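Local structure of putative cell adhesion protein (Bacteroides fragilis, 4H40) at residues Y23-S28 against P47-E52; A36-E41 against R146-A151; Y116-S121 against F219-G224; V132-G137 against G256-D261; L140-D145 against I178-R183. The protein probably serves as a fimbrillin-like subunit of a pilus, the type of surface fibre through which this bacterium of the human microbiome would adhere. All blocks are in the same frame, centred on the assembly; numbering follows the deposited sequence.

Contact 1 of 5, residues Y23-S28 against P47-E52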
# COMPACT_ATOMS: atom_id res chain seq x y z
N TYR B 23 31.35 -1.32 -0.57
CA TYR B 23 30.13 -1.61 -1.30
C TYR B 23 29.09 -0.51 -1.11
O TYR B 23 29.13 0.25 -0.14
CB TYR B 23 29.55 -3.00 -0.94
CG TYR B 23 28.81 -3.08 0.38
CD1 TYR B 23 29.49 -3.28 1.57
CD2 TYR B 23 27.43 -3.08 0.42
CE1 TYR B 23 28.82 -3.46 2.77
CE2 TYR B 23 26.73 -3.23 1.62
CZ TYR B 23 27.43 -3.41 2.80
OH TYR B 23 26.75 -3.55 3.99
N TYR B 24 28.18 -0.40 -2.09
CA TYR B 24 27.05 0.49 -2.02
C TYR B 24 25.91 -0.32 -1.45
O TYR B 24 25.51 -1.33 -2.06
CB TYR B 24 26.69 1.07 -3.39
CG TYR B 24 27.67 2.10 -3.91
CD1 TYR B 24 27.61 3.42 -3.47
CD2 TYR B 24 28.61 1.77 -4.88
CE1 TYR B 24 28.48 4.38 -3.97
CE2 TYR B 24 29.49 2.73 -5.39
CZ TYR B 24 29.42 4.03 -4.92
OH TYR B 24 30.28 4.99 -5.41
N PRO B 25 25.44 -0.00 -0.23
CA PRO B 25 24.36 -0.80 0.37
C PRO B 25 23.01 -0.56 -0.31
O PRO B 25 22.80 0.46 -0.97
CB PRO B 25 24.34 -0.32 1.82
CG PRO B 25 24.80 1.08 1.72
CD PRO B 25 25.83 1.11 0.66
N SER B 26 22.11 -1.49 -0.12
CA SER B 26 20.75 -1.42 -0.63
C SER B 26 20.00 -0.20 -0.04
O SER B 26 20.15 0.07 1.16
CB SER B 26 20.04 -2.72 -0.27
OG SER B 26 18.71 -2.68 -0.76
N ILE B 27 19.22 0.55 -0.87
CA ILE B 27 18.44 1.72 -0.44
C ILE B 27 16.98 1.59 -0.90
O ILE B 27 16.66 0.74 -1.72
CB ILE B 27 19.04 3.07 -0.92
CG1 ILE B 27 19.17 3.16 -2.45
CG2 ILE B 27 20.34 3.44 -0.19
CD1 ILE B 27 18.58 4.48 -3.03
N SER B 28 16.11 2.46 -0.41
CA SER B 28 14.71 2.43 -0.82
C SER B 28 14.55 2.99 -2.23
O SER B 28 15.31 3.89 -2.61
CB SER B 28 13.85 3.21 0.15
OG SER B 28 13.71 2.50 1.38
N PRO B 47 26.70 6.82 0.01
CA PRO B 47 27.87 6.45 0.83
C PRO B 47 28.28 5.01 0.57
O PRO B 47 27.45 4.14 0.24
CB PRO B 47 27.39 6.63 2.26
CG PRO B 47 25.89 6.71 2.21
CD PRO B 47 25.44 6.75 0.77
N ILE B 48 29.59 4.77 0.72
CA ILE B 48 30.19 3.46 0.56
C ILE B 48 30.46 2.89 1.95
O ILE B 48 31.08 3.56 2.78
CB ILE B 48 31.47 3.55 -0.31
CG1 ILE B 48 31.09 3.96 -1.73
CG2 ILE B 48 32.25 2.24 -0.33
CD1 ILE B 48 32.03 4.80 -2.38
N PHE B 49 30.00 1.66 2.20
CA PHE B 49 30.24 0.94 3.43
C PHE B 49 31.43 0.03 3.26
O PHE B 49 31.79 -0.29 2.13
CB PHE B 49 29.01 0.13 3.83
CG PHE B 49 27.84 0.90 4.38
CD1 PHE B 49 27.85 2.29 4.42
CD2 PHE B 49 26.70 0.23 4.83
CE1 PHE B 49 26.74 3.00 4.88
CE2 PHE B 49 25.60 0.95 5.33
CZ PHE B 49 25.63 2.33 5.35
N LEU B 50 32.06 -0.39 4.38
CA LEU B 50 33.16 -1.34 4.32
C LEU B 50 32.58 -2.70 4.07
O LEU B 50 31.49 -2.97 4.58
CB LEU B 50 33.97 -1.38 5.63
CG LEU B 50 34.60 -0.12 6.18
CD1 LEU B 50 35.20 -0.41 7.53
CD2 LEU B 50 35.68 0.41 5.26
N LEU B 51 33.30 -3.57 3.33
CA LEU B 51 32.85 -4.94 3.11
C LEU B 51 32.70 -5.59 4.48
O LEU B 51 33.53 -5.34 5.35
CB LEU B 51 33.84 -5.71 2.21
CG LEU B 51 34.09 -5.13 0.82
CD1 LEU B 51 35.21 -5.86 0.10
CD2 LEU B 51 32.82 -5.15 -0.03
N GLU B 52 31.63 -6.33 4.71
CA GLU B 52 31.37 -6.92 6.03
C GLU B 52 32.44 -7.95 6.42
O GLU B 52 32.88 -8.75 5.60
CB GLU B 52 29.95 -7.52 6.13
CG GLU B 52 28.81 -6.51 5.93
CD GLU B 52 28.79 -5.28 6.82
OE1 GLU B 52 29.09 -5.42 8.03
OE2 GLU B 52 28.47 -4.17 6.32
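With CG set between its own backbone N and carbonyl carbon (chi1 77°), Tyr23 lays its ring beside residues 49-52, although the bond from its CA to its CB leads away from them. Glu52, bent at chi2 (-55°), brings its carboxylate round to the ring's edge. There Tyr23 OH donates to Glu52 OE2 at 3.0 Å, meeting that oxygen on its anti side, with the ring and carboxylate planes nearly perpendicular. Phe49 CB lies over one face of the same ring, 4.2 Å from its centroid. Between the two residues the backbones form one antiparallel hydrogen-bonded pair, Tyr23 N to Phe49 O and Phe49 N to Tyr23 O, both 2.9 Å. This single bridge adds the loop 47-52 to one edge of the short strand 23-24; the other edge pairs in parallel with strand 177-190 through Tyr24 and Ile177. Two further CH-pi contacts flank the bridge. Pro25 CG sits over the centre of the Phe49 ring, 3.7 Å from its centroid, while Ile48 CG1 covers a face of the Tyr24 ring nearer the rim, at 3.8 Å from the centroid. Farther back, Leu51 CD2 packs on Tyr23 CB at 4.0 Å.

Contact 2 of 5, residues A36-E41 against R146-A151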
# COMPACT_ATOMS: atom_id res chain seq x y z
N ALA B 36 22.02 8.28 -19.63
CA ALA B 36 23.16 7.63 -20.27
C ALA B 36 23.55 6.32 -19.64
O ALA B 36 23.58 6.20 -18.42
CB ALA B 36 24.35 8.57 -20.24
N THR B 37 23.91 5.37 -20.48
CA THR B 37 24.44 4.09 -20.05
C THR B 37 25.94 4.16 -20.34
O THR B 37 26.28 4.34 -21.52
CB THR B 37 23.70 2.95 -20.76
N PRO B 38 26.88 4.13 -19.35
CA PRO B 38 26.73 3.97 -17.89
C PRO B 38 26.40 5.30 -17.18
O PRO B 38 26.80 6.39 -17.60
CB PRO B 38 28.10 3.41 -17.47
CG PRO B 38 29.07 3.98 -18.46
CD PRO B 38 28.31 4.25 -19.73
N ASP B 39 25.62 5.16 -16.11
CA ASP B 39 25.08 6.18 -15.22
C ASP B 39 26.13 6.61 -14.18
O ASP B 39 26.62 5.78 -13.41
CB ASP B 39 23.84 5.55 -14.54
CG ASP B 39 22.87 6.45 -13.80
OD1 ASP B 39 23.30 7.50 -13.28
OD2 ASP B 39 21.70 6.03 -13.62
N GLY B 40 26.49 7.89 -14.18
CA GLY B 40 27.45 8.43 -13.22
C GLY B 40 26.81 9.27 -12.13
O GLY B 40 27.49 9.74 -11.21
N GLU B 41 25.49 9.45 -12.22
CA GLU B 41 24.73 10.31 -11.33
C GLU B 41 23.95 9.59 -10.21
O GLU B 41 23.68 10.22 -9.19
CB GLU B 41 23.74 11.16 -12.15
CG GLU B 41 24.41 12.23 -12.99
CD GLU B 41 25.12 13.33 -12.23
OE1 GLU B 41 24.44 14.06 -11.46
OE2 GLU B 41 26.35 13.48 -12.41
N ARG B 146 26.13 -0.90 -15.03
CA ARG B 146 25.06 0.09 -15.11
C ARG B 146 25.51 1.44 -14.55
O ARG B 146 24.97 2.46 -14.97
CB ARG B 146 23.78 -0.39 -14.39
CG ARG B 146 23.01 -1.44 -15.19
CD ARG B 146 21.89 -2.09 -14.38
NE ARG B 146 22.40 -3.07 -13.41
CZ ARG B 146 21.66 -4.01 -12.81
NH1 ARG B 146 20.37 -4.13 -13.09
NH2 ARG B 146 22.22 -4.83 -11.94
N TYR B 147 26.49 1.45 -13.63
CA TYR B 147 26.98 2.69 -13.01
C TYR B 147 28.47 2.80 -13.18
O TYR B 147 29.15 1.77 -13.16
CB TYR B 147 26.61 2.79 -11.52
CG TYR B 147 25.22 2.26 -11.23
CD1 TYR B 147 24.09 3.01 -11.53
CD2 TYR B 147 25.04 0.97 -10.73
CE1 TYR B 147 22.81 2.49 -11.32
CE2 TYR B 147 23.77 0.45 -10.52
CZ TYR B 147 22.65 1.21 -10.82
OH TYR B 147 21.39 0.71 -10.61
N THR B 148 28.98 4.02 -13.37
CA THR B 148 30.40 4.26 -13.63
C THR B 148 31.27 3.89 -12.42
O THR B 148 32.37 3.34 -12.59
CB THR B 148 30.65 5.71 -14.07
OG1 THR B 148 30.24 6.61 -13.04
CG2 THR B 148 29.92 6.06 -15.35
N GLN B 149 30.76 4.18 -11.21
CA GLN B 149 31.47 3.97 -9.95
C GLN B 149 31.81 2.48 -9.70
O GLN B 149 32.89 2.18 -9.15
CB GLN B 149 30.62 4.52 -8.78
CG GLN B 149 30.49 6.05 -8.75
CD GLN B 149 29.35 6.64 -9.57
OE1 GLN B 149 28.51 5.93 -10.16
NE2 GLN B 149 29.27 7.96 -9.59
N THR B 150 30.91 1.58 -10.15
CA THR B 150 30.94 0.13 -9.95
C THR B 150 31.30 -0.66 -11.23
O THR B 150 31.48 -1.88 -11.17
CB THR B 150 29.57 -0.34 -9.41
OG1 THR B 150 28.55 -0.11 -10.38
CG2 THR B 150 29.20 0.33 -8.12
N ALA B 151 31.44 0.04 -12.37
CA ALA B 151 31.79 -0.55 -13.67
C ALA B 151 33.14 -1.23 -13.62
O ALA B 151 34.02 -0.81 -12.85
CB ALA B 151 31.77 0.51 -14.75
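Asp39 and Tyr147 come together backbone to backbone, and the firm part of this contact is the two backbone hydrogen bonds that Asp39 makes to the residues on either side of Tyr147. Asp39 N donates to Arg146 O at 3.0 Å and on a fairly straight path (167°). Thr148 N returns a bond of 2.9 Å to Asp39 O, approaching from above the carbonyl plane. Beside these bonds Asp39 CB rests against Tyr147 CD1 at 3.9 Å. The carboxylate, its CG anti to the backbone N (chi1 -166°), is turned back on its own loop: Asp39 OD1 accepts from Glu41 N at 3.1 Å, an Asx turn, and OD2 is hydrogen-bonded to the hydroxyl of Thr42. One further bond extends the grip. Gln149, bent at chi2 (87°), brings its amide across so that NE2 reaches Gly40 O at 3.0 Å, with the oxygen close to the amide plane but the donor well above the plane of the carbonyl.

The solvent side is held by less. Pro38, which follows a cis peptide bond, and Thr148 are both exposed and touch through Pro38 CG and Thr148 CG2 at 3.8 Å, the two side chains roughly perpendicular. Thr148 OG1 lies by Gly40 CA and makes a weak bond to Gln149 OE1 in its own segment.

The contact thus ties the long loop between strands 23-24 and 56-62 to the loop joining 141-142 with 153-157. Beneath it, Tyr147 and Thr150 lean on Ile178 of strand 177-190, and Gln149 on Tyr24.

Contact 3 of 5, residues Y116-S121 against F219-G224; sequences YFRILS and FDWVNG
Arg118 meets Trp221 chiefly through cation-pi and CH-pi contacts over one face of the indole, the two side chains running antiparallel alongside one another. In the cation-pi pair, Arg118 CZ stands 4.3 Å from the centroid of the five-membered ring and close to its normal. The guanidinium is not laid flat, however: its plane is turned 75° from that of the indole, and a bend at chi3 (142°) lets NH1 dip toward the ring. Nearer the backbone, Arg118 CD makes the CH-pi contact, 3.6 Å from the centroid of the six-membered ring.

Among polar neighbours, Trp221 O lies over a face of the guanidinium, 3.5 Å from Arg118 CZ, while Arg118 NH2 forms a salt bridge with Asp145 outside the two segments. Ile119 O lies at the indole's edge.

Apolar packing gathers at the far end of the indole, where Leu120 CD2 and Arg118 CB each touch Trp221 CH2 at 3.6 Å. Phe131 and Ala142 also pack against Trp221. A buried tryptophan on the short 3-10 turn 221-223 thereby docks the loop between strands 197-207 and 230-231 on strand 113-121, consistent with the beta-sandwich architecture expected of a fimbrillin-like, transthyretin-clan protein.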
# COMPACT_ATOMS: atom_id res chain seq x y z
N TYR B 116 41.21 -7.48 -17.50
CA TYR B 116 39.93 -6.98 -17.01
C TYR B 116 39.60 -7.77 -15.79
O TYR B 116 39.96 -8.94 -15.72
CB TYR B 116 38.83 -7.13 -18.07
CG TYR B 116 38.90 -6.11 -19.18
CD1 TYR B 116 38.39 -4.83 -19.01
CD2 TYR B 116 39.43 -6.44 -20.43
CE1 TYR B 116 38.44 -3.89 -20.04
CE2 TYR B 116 39.47 -5.52 -21.47
CZ TYR B 116 38.97 -4.24 -21.27
OH TYR B 116 39.01 -3.31 -22.28
N PHE B 117 38.95 -7.17 -14.80
CA PHE B 117 38.59 -7.95 -13.63
C PHE B 117 37.22 -7.56 -13.10
O PHE B 117 36.81 -6.39 -13.16
CB PHE B 117 39.68 -7.91 -12.52
CG PHE B 117 39.97 -6.56 -11.90
CD1 PHE B 117 40.89 -5.69 -12.47
CD2 PHE B 117 39.33 -6.17 -10.72
CE1 PHE B 117 41.13 -4.43 -11.91
CE2 PHE B 117 39.58 -4.90 -10.15
CZ PHE B 117 40.48 -4.04 -10.75
N ARG B 118 36.50 -8.57 -12.63
CA ARG B 118 35.17 -8.45 -12.03
C ARG B 118 35.21 -9.05 -10.64
O ARG B 118 36.10 -9.86 -10.33
CB ARG B 118 34.09 -9.13 -12.89
CG ARG B 118 34.00 -8.60 -14.30
CD ARG B 118 32.64 -8.82 -14.90
NE ARG B 118 32.28 -7.67 -15.70
CZ ARG B 118 31.14 -7.00 -15.61
NH1 ARG B 118 30.19 -7.40 -14.78
NH2 ARG B 118 30.92 -5.94 -16.36
N ILE B 119 34.28 -8.61 -9.78
CA ILE B 119 34.18 -9.06 -8.39
C ILE B 119 32.80 -9.58 -8.14
O ILE B 119 31.82 -9.05 -8.68
CB ILE B 119 34.53 -7.94 -7.33
CG1 ILE B 119 35.61 -6.92 -7.78
CG2 ILE B 119 34.76 -8.50 -5.92
CD1 ILE B 119 36.97 -7.45 -7.93
N LEU B 120 32.72 -10.58 -7.27
CA LEU B 120 31.51 -11.22 -6.75
C LEU B 120 31.66 -11.40 -5.26
O LEU B 120 32.76 -11.72 -4.80
CB LEU B 120 31.26 -12.59 -7.41
CG LEU B 120 31.04 -12.61 -8.90
CD1 LEU B 120 31.49 -13.91 -9.46
CD2 LEU B 120 29.59 -12.38 -9.26
N SER B 121 30.57 -11.22 -4.51
CA SER B 121 30.57 -11.45 -3.07
C SER B 121 29.18 -11.92 -2.66
O SER B 121 28.21 -11.20 -2.92
CB SER B 121 31.01 -10.22 -2.29
OG SER B 121 31.06 -10.52 -0.90
N PHE B 219 23.99 -15.57 -21.17
CA PHE B 219 24.18 -14.37 -20.37
C PHE B 219 25.64 -13.95 -20.50
O PHE B 219 26.53 -14.67 -20.02
CB PHE B 219 23.80 -14.72 -18.92
CG PHE B 219 23.69 -13.57 -17.95
CD1 PHE B 219 24.77 -13.19 -17.17
CD2 PHE B 219 22.49 -12.90 -17.79
CE1 PHE B 219 24.66 -12.15 -16.25
CE2 PHE B 219 22.38 -11.85 -16.88
CZ PHE B 219 23.46 -11.48 -16.12
N ASP B 220 25.90 -12.82 -21.16
CA ASP B 220 27.28 -12.36 -21.37
C ASP B 220 27.60 -11.26 -20.36
O ASP B 220 27.59 -10.08 -20.68
CB ASP B 220 27.46 -11.90 -22.84
CG ASP B 220 28.88 -11.65 -23.30
OD1 ASP B 220 29.83 -12.14 -22.64
OD2 ASP B 220 29.05 -11.00 -24.36
N TRP B 221 27.84 -11.68 -19.11
CA TRP B 221 28.08 -10.79 -17.98
C TRP B 221 29.26 -9.82 -18.20
O TRP B 221 29.12 -8.65 -17.89
CB TRP B 221 28.31 -11.61 -16.70
CG TRP B 221 28.37 -10.77 -15.46
CD1 TRP B 221 27.51 -9.77 -15.10
CD2 TRP B 221 29.35 -10.85 -14.41
NE1 TRP B 221 27.89 -9.23 -13.90
CE2 TRP B 221 29.01 -9.88 -13.45
CE3 TRP B 221 30.45 -11.68 -14.18
CZ2 TRP B 221 29.77 -9.67 -12.29
CZ3 TRP B 221 31.19 -11.50 -13.02
CH2 TRP B 221 30.85 -10.50 -12.09
N VAL B 222 30.38 -10.30 -18.75
CA VAL B 222 31.59 -9.50 -18.98
C VAL B 222 31.34 -8.31 -19.99
O VAL B 222 32.06 -7.31 -19.95
CB VAL B 222 32.77 -10.40 -19.41
CG1 VAL B 222 32.56 -10.99 -20.80
CG2 VAL B 222 34.10 -9.67 -19.30
N ASN B 223 30.31 -8.42 -20.85
CA ASN B 223 30.04 -7.35 -21.80
C ASN B 223 28.85 -6.45 -21.37
O ASN B 223 28.44 -5.59 -22.15
CB ASN B 223 29.86 -7.91 -23.19
CG ASN B 223 31.17 -8.32 -23.81
OD1 ASN B 223 31.53 -9.50 -23.84
ND2 ASN B 223 31.95 -7.34 -24.29
N GLY B 224 28.37 -6.62 -20.14
CA GLY B 224 27.32 -5.78 -19.57
C GLY B 224 25.94 -6.35 -19.29
O GLY B 224 25.05 -5.60 -18.88

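Contact 4 of 5, residues V132-G137 against G256-D261; sequences VNIGNG and GVLPTD
Leu258 lies against the extended stretch 134-136, and its side chain touches that loop at every carbon. CB lies 3.6 Å from Asn136 OD1. The next atom, Leu258 CG, is closer to the same oxygen at 3.4 Å and also lies beside Gly135 O. There the chain forks: Leu258 CD1 runs past Ile134 O at 4.0 Å, whereas Leu258 CD2 comes against Gly135 O at 3.4 Å and meets the side chain of Ile134 at CG1, 3.9 Å away. Ile134 packs further on Leu140 and Thr181.

The oxygen that flanks the root of this leucine also takes its backbone N-H. Asn136, with CG anti to the carbonyl carbon (chi1 -66°), points its amide at residues 256-258, and Leu258 N donates to Asn136 OD1 at 2.9 Å, almost straight (174°) and nearly on the line of the amide C=O. The other end of the amide is engaged too, since ND2 is hydrogen-bonded to Gln210 O, which should fix its rotation. Water 1 donates to Leu258 O at 2.7 Å and, weakly, to Asn136 OD1. One residue on, Gly137 N donates to Gly256 O at 2.8 Å, from above the carbonyl plane.

A side-chain amide and a neighbouring peptide N-H thus bind alternate backbone groups of the facing segment, Leu258 N and Gly256 O. They hold the loop before strand 141-142 to the place where strand 251-257 ends and the chain turns into 260-262, so that a loop is fastened to the end of a strand within a fimbrillin-like beta fold.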
# COMPACT_ATOMS: atom_id res chain seq x y z
N VAL B 132 27.24 -16.56 -12.25
CA VAL B 132 27.02 -17.38 -11.07
C VAL B 132 25.55 -17.81 -11.02
O VAL B 132 24.68 -17.12 -11.56
CB VAL B 132 27.44 -16.65 -9.76
CG1 VAL B 132 28.96 -16.54 -9.64
CG2 VAL B 132 26.79 -15.28 -9.63
N ASN B 133 25.29 -18.95 -10.37
CA ASN B 133 23.94 -19.45 -10.12
C ASN B 133 23.37 -18.66 -8.92
O ASN B 133 23.98 -18.65 -7.84
CB ASN B 133 23.97 -20.96 -9.85
CG ASN B 133 24.37 -21.83 -11.02
OD1 ASN B 133 24.00 -21.59 -12.17
ND2 ASN B 133 25.10 -22.91 -10.75
N ILE B 134 22.25 -17.94 -9.13
CA ILE B 134 21.65 -17.15 -8.05
C ILE B 134 20.14 -17.28 -8.08
O ILE B 134 19.53 -17.06 -9.13
CB ILE B 134 22.13 -15.66 -8.03
CG1 ILE B 134 21.32 -14.81 -7.05
CG2 ILE B 134 22.16 -15.01 -9.42
CD1 ILE B 134 22.11 -13.96 -6.19
N GLY B 135 19.57 -17.64 -6.93
CA GLY B 135 18.13 -17.79 -6.73
C GLY B 135 17.58 -16.74 -5.77
O GLY B 135 18.16 -15.66 -5.60
N ASN B 136 16.44 -17.05 -5.16
CA ASN B 136 15.80 -16.19 -4.18
C ASN B 136 16.32 -16.58 -2.83
O ASN B 136 16.80 -17.72 -2.66
CB ASN B 136 14.28 -16.28 -4.26
CG ASN B 136 13.73 -15.73 -5.55
OD1 ASN B 136 13.92 -14.54 -5.87
ND2 ASN B 136 13.02 -16.58 -6.31
N GLY B 137 16.29 -15.63 -1.89
CA GLY B 137 16.78 -15.88 -0.54
C GLY B 137 18.28 -15.79 -0.42
O GLY B 137 18.89 -16.50 0.40
N GLY B 256 16.79 -11.69 0.28
CA GLY B 256 17.06 -11.24 -1.07
C GLY B 256 15.99 -11.83 -1.96
O GLY B 256 15.51 -12.94 -1.69
N VAL B 257 15.59 -11.09 -2.98
CA VAL B 257 14.65 -11.56 -3.98
C VAL B 257 15.19 -11.11 -5.33
O VAL B 257 15.79 -10.03 -5.43
CB VAL B 257 13.14 -11.19 -3.76
CG1 VAL B 257 12.59 -11.84 -2.50
CG2 VAL B 257 12.92 -9.69 -3.72
N LEU B 258 15.06 -11.94 -6.34
CA LEU B 258 15.55 -11.60 -7.66
C LEU B 258 14.71 -10.49 -8.27
O LEU B 258 13.50 -10.50 -8.02
CB LEU B 258 15.50 -12.83 -8.58
CG LEU B 258 16.37 -14.02 -8.24
CD1 LEU B 258 16.04 -15.17 -9.18
CD2 LEU B 258 17.84 -13.68 -8.36
N PRO B 259 15.28 -9.57 -9.11
CA PRO B 259 14.44 -8.55 -9.75
C PRO B 259 13.27 -9.21 -10.47
O PRO B 259 13.46 -10.19 -11.21
CB PRO B 259 15.40 -7.85 -10.71
CG PRO B 259 16.73 -8.02 -10.06
CD PRO B 259 16.70 -9.40 -9.50
N THR B 260 12.04 -8.78 -10.12
CA THR B 260 10.81 -9.33 -10.68
C THR B 260 9.75 -8.28 -10.88
O THR B 260 9.56 -7.40 -10.05
CB THR B 260 10.29 -10.52 -9.84
OG1 THR B 260 9.25 -11.19 -10.58
CG2 THR B 260 9.77 -10.13 -8.48
N ASP B 261 9.04 -8.42 -12.01
CA ASP B 261 7.91 -7.60 -12.45
C ASP B 261 6.60 -8.32 -12.07
O ASP B 261 6.24 -9.32 -12.69
CB ASP B 261 7.97 -7.34 -13.98
CG ASP B 261 6.77 -6.61 -14.56
OD1 ASP B 261 6.09 -5.87 -13.80
OD2 ASP B 261 6.51 -6.77 -15.78
O HOH W 1 11.79 -12.48 -7.46

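Contact 5 of 5, residues L140-D145 against I178-R183; sequences LLATDD and INQTAR
This is a buried antiparallel strand pairing near the centre of the molecule, in which Leu140-Ala142 lie against Ile178-Gln180 and a glutamine amide clasps the end of the pair. Ala142 and Ile178 form the hydrogen-bonded pair, Ala142 N to Ile178 O at 2.9 Å and Ile178 N to Ala142 O at 3.1 Å; Leu141 and Asn179 form the non-hydrogen-bonded pair beside it. Gln180 N then donates to Leu140 O at 2.8 Å, where strand 177-190 is interrupted.

Gln180, bent at chi2 (-49°), runs over Ala142 CB so that its NE2 serves two acceptors, Asp144 OD2 at 2.9 Å and its own neighbour Ile178 O at 3.0 Å. Both oxygens lie close to the amide plane, which should fix the rotation of the amide. Ile178 O is therefore gripped twice, by Ala142 N and Gln180 NE2 from opposite faces of its carbonyl plane. Asp144 OD1 is taken by Arg146, and Asp144 CB packs on Ile178 CG2. Leu141 CD2 lies against the amide of Asn179, 3.5 Å from its OD1. Water 2 fills in beyond the last bridge, accepting from Leu140 N and Thr181 N and donating to Asn179 OD1 at 2.7 Å.

Strand 141-142 pairs on its other side with strand 113-121, and strand 177-190 pairs in parallel with strand 23-24 and continues past the interruption to pair with 251-257 and, in parallel, with 296-305.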
# COMPACT_ATOMS: atom_id res chain seq x y z
N LEU B 140 23.84 -10.91 -3.50
CA LEU B 140 25.05 -10.99 -4.30
C LEU B 140 25.50 -9.60 -4.67
O LEU B 140 24.81 -8.88 -5.39
CB LEU B 140 24.95 -11.87 -5.55
CG LEU B 140 26.23 -11.89 -6.40
CD1 LEU B 140 27.21 -12.98 -5.96
CD2 LEU B 140 25.91 -11.95 -7.87
N LEU B 141 26.66 -9.24 -4.14
CA LEU B 141 27.34 -8.00 -4.44
C LEU B 141 28.27 -8.30 -5.57
O LEU B 141 28.89 -9.37 -5.58
CB LEU B 141 28.10 -7.47 -3.23
CG LEU B 141 27.31 -6.98 -2.02
CD1 LEU B 141 28.26 -6.58 -0.94
CD2 LEU B 141 26.46 -5.78 -2.36
N ALA B 142 28.35 -7.42 -6.55
CA ALA B 142 29.20 -7.65 -7.71
C ALA B 142 29.49 -6.36 -8.46
O ALA B 142 28.97 -5.28 -8.11
CB ALA B 142 28.51 -8.64 -8.65
N THR B 143 30.30 -6.49 -9.49
CA THR B 143 30.65 -5.47 -10.47
C THR B 143 29.36 -5.15 -11.24
O THR B 143 28.64 -6.07 -11.63
CB THR B 143 31.76 -6.04 -11.38
OG1 THR B 143 32.91 -6.36 -10.60
CG2 THR B 143 32.14 -5.11 -12.50
N ASP B 144 29.06 -3.87 -11.44
CA ASP B 144 27.86 -3.48 -12.17
C ASP B 144 28.21 -2.47 -13.23
O ASP B 144 28.70 -1.39 -12.90
CB ASP B 144 26.81 -2.91 -11.22
CG ASP B 144 25.39 -3.22 -11.62
OD1 ASP B 144 24.99 -2.82 -12.73
OD2 ASP B 144 24.67 -3.83 -10.82
N ASP B 145 27.96 -2.82 -14.50
CA ASP B 145 28.29 -1.94 -15.61
C ASP B 145 27.22 -0.85 -15.81
O ASP B 145 27.42 0.06 -16.62
CB ASP B 145 28.49 -2.76 -16.89
CG ASP B 145 29.85 -3.44 -17.02
OD1 ASP B 145 30.74 -3.17 -16.17
OD2 ASP B 145 30.03 -4.23 -17.99
N ILE B 178 28.11 -3.51 -5.73
CA ILE B 178 26.72 -3.15 -5.47
C ILE B 178 25.87 -4.39 -5.65
O ILE B 178 26.29 -5.34 -6.32
CB ILE B 178 26.33 -1.96 -6.41
CG1 ILE B 178 24.97 -1.32 -6.09
CG2 ILE B 178 26.53 -2.28 -7.91
CD1 ILE B 178 24.81 0.08 -6.54
N ASN B 179 24.68 -4.39 -5.04
CA ASN B 179 23.71 -5.49 -5.02
C ASN B 179 23.11 -5.79 -6.38
O ASN B 179 22.65 -4.89 -7.09
CB ASN B 179 22.59 -5.19 -4.05
CG ASN B 179 22.98 -5.46 -2.64
OD1 ASN B 179 23.10 -6.62 -2.22
ND2 ASN B 179 23.24 -4.40 -1.91
N GLN B 180 23.03 -7.09 -6.67
CA GLN B 180 22.47 -7.60 -7.91
C GLN B 180 21.03 -8.02 -7.74
O GLN B 180 20.32 -8.17 -8.73
CB GLN B 180 23.31 -8.78 -8.44
CG GLN B 180 24.76 -8.38 -8.79
CD GLN B 180 24.83 -7.14 -9.65
OE1 GLN B 180 24.46 -7.15 -10.82
NE2 GLN B 180 25.24 -6.04 -9.05
N THR B 181 20.60 -8.14 -6.48
CA THR B 181 19.24 -8.56 -6.16
C THR B 181 18.47 -7.47 -5.42
O THR B 181 19.05 -6.50 -4.93
CB THR B 181 19.22 -9.86 -5.30
OG1 THR B 181 19.57 -9.55 -3.98
CG2 THR B 181 20.13 -10.91 -5.79
N ALA B 182 17.16 -7.67 -5.31
CA ALA B 182 16.31 -6.81 -4.51
C ALA B 182 16.36 -7.34 -3.09
O ALA B 182 16.84 -8.46 -2.85
CB ALA B 182 14.89 -6.84 -5.06
N ARG B 183 15.88 -6.55 -2.14
CA ARG B 183 15.81 -6.93 -0.74
C ARG B 183 14.44 -6.60 -0.20
O ARG B 183 13.90 -5.54 -0.49
CB ARG B 183 16.90 -6.19 0.04
CG ARG B 183 16.88 -6.52 1.53
CD ARG B 183 17.98 -5.81 2.26
NE ARG B 183 17.59 -5.55 3.64
CZ ARG B 183 18.28 -5.97 4.70
NH1 ARG B 183 19.40 -6.66 4.54
NH2 ARG B 183 17.85 -5.68 5.92
O HOH W 2 22.08 -8.47 -3.85
O HOH W 3 22.63 -2.90 -8.97

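Contacts 3 and 5 are buried, contacts 1 and 4 partly so, and contact 2 lies at the surface. Strand 177-190 draws several together: contact 5 includes part of it, contact 1 flanks it through strand 23-24, and contact 4 through strand 251-257. Contact 5 also abuts contact 3, where strands 113-121 and 141-142 are neighbours and a salt bridge joins the two. Contacts 1 and 2 meet where Tyr24 packs on Gln149 and Thr150. The chemistry follows position: regular strand pairing with buried polar bonds in contact 5, an arginine over an indole in contact 3, and a few backbone bonds supplemented by side-chain hydrogen bonds where loops attach in contacts 1, 2 and 4.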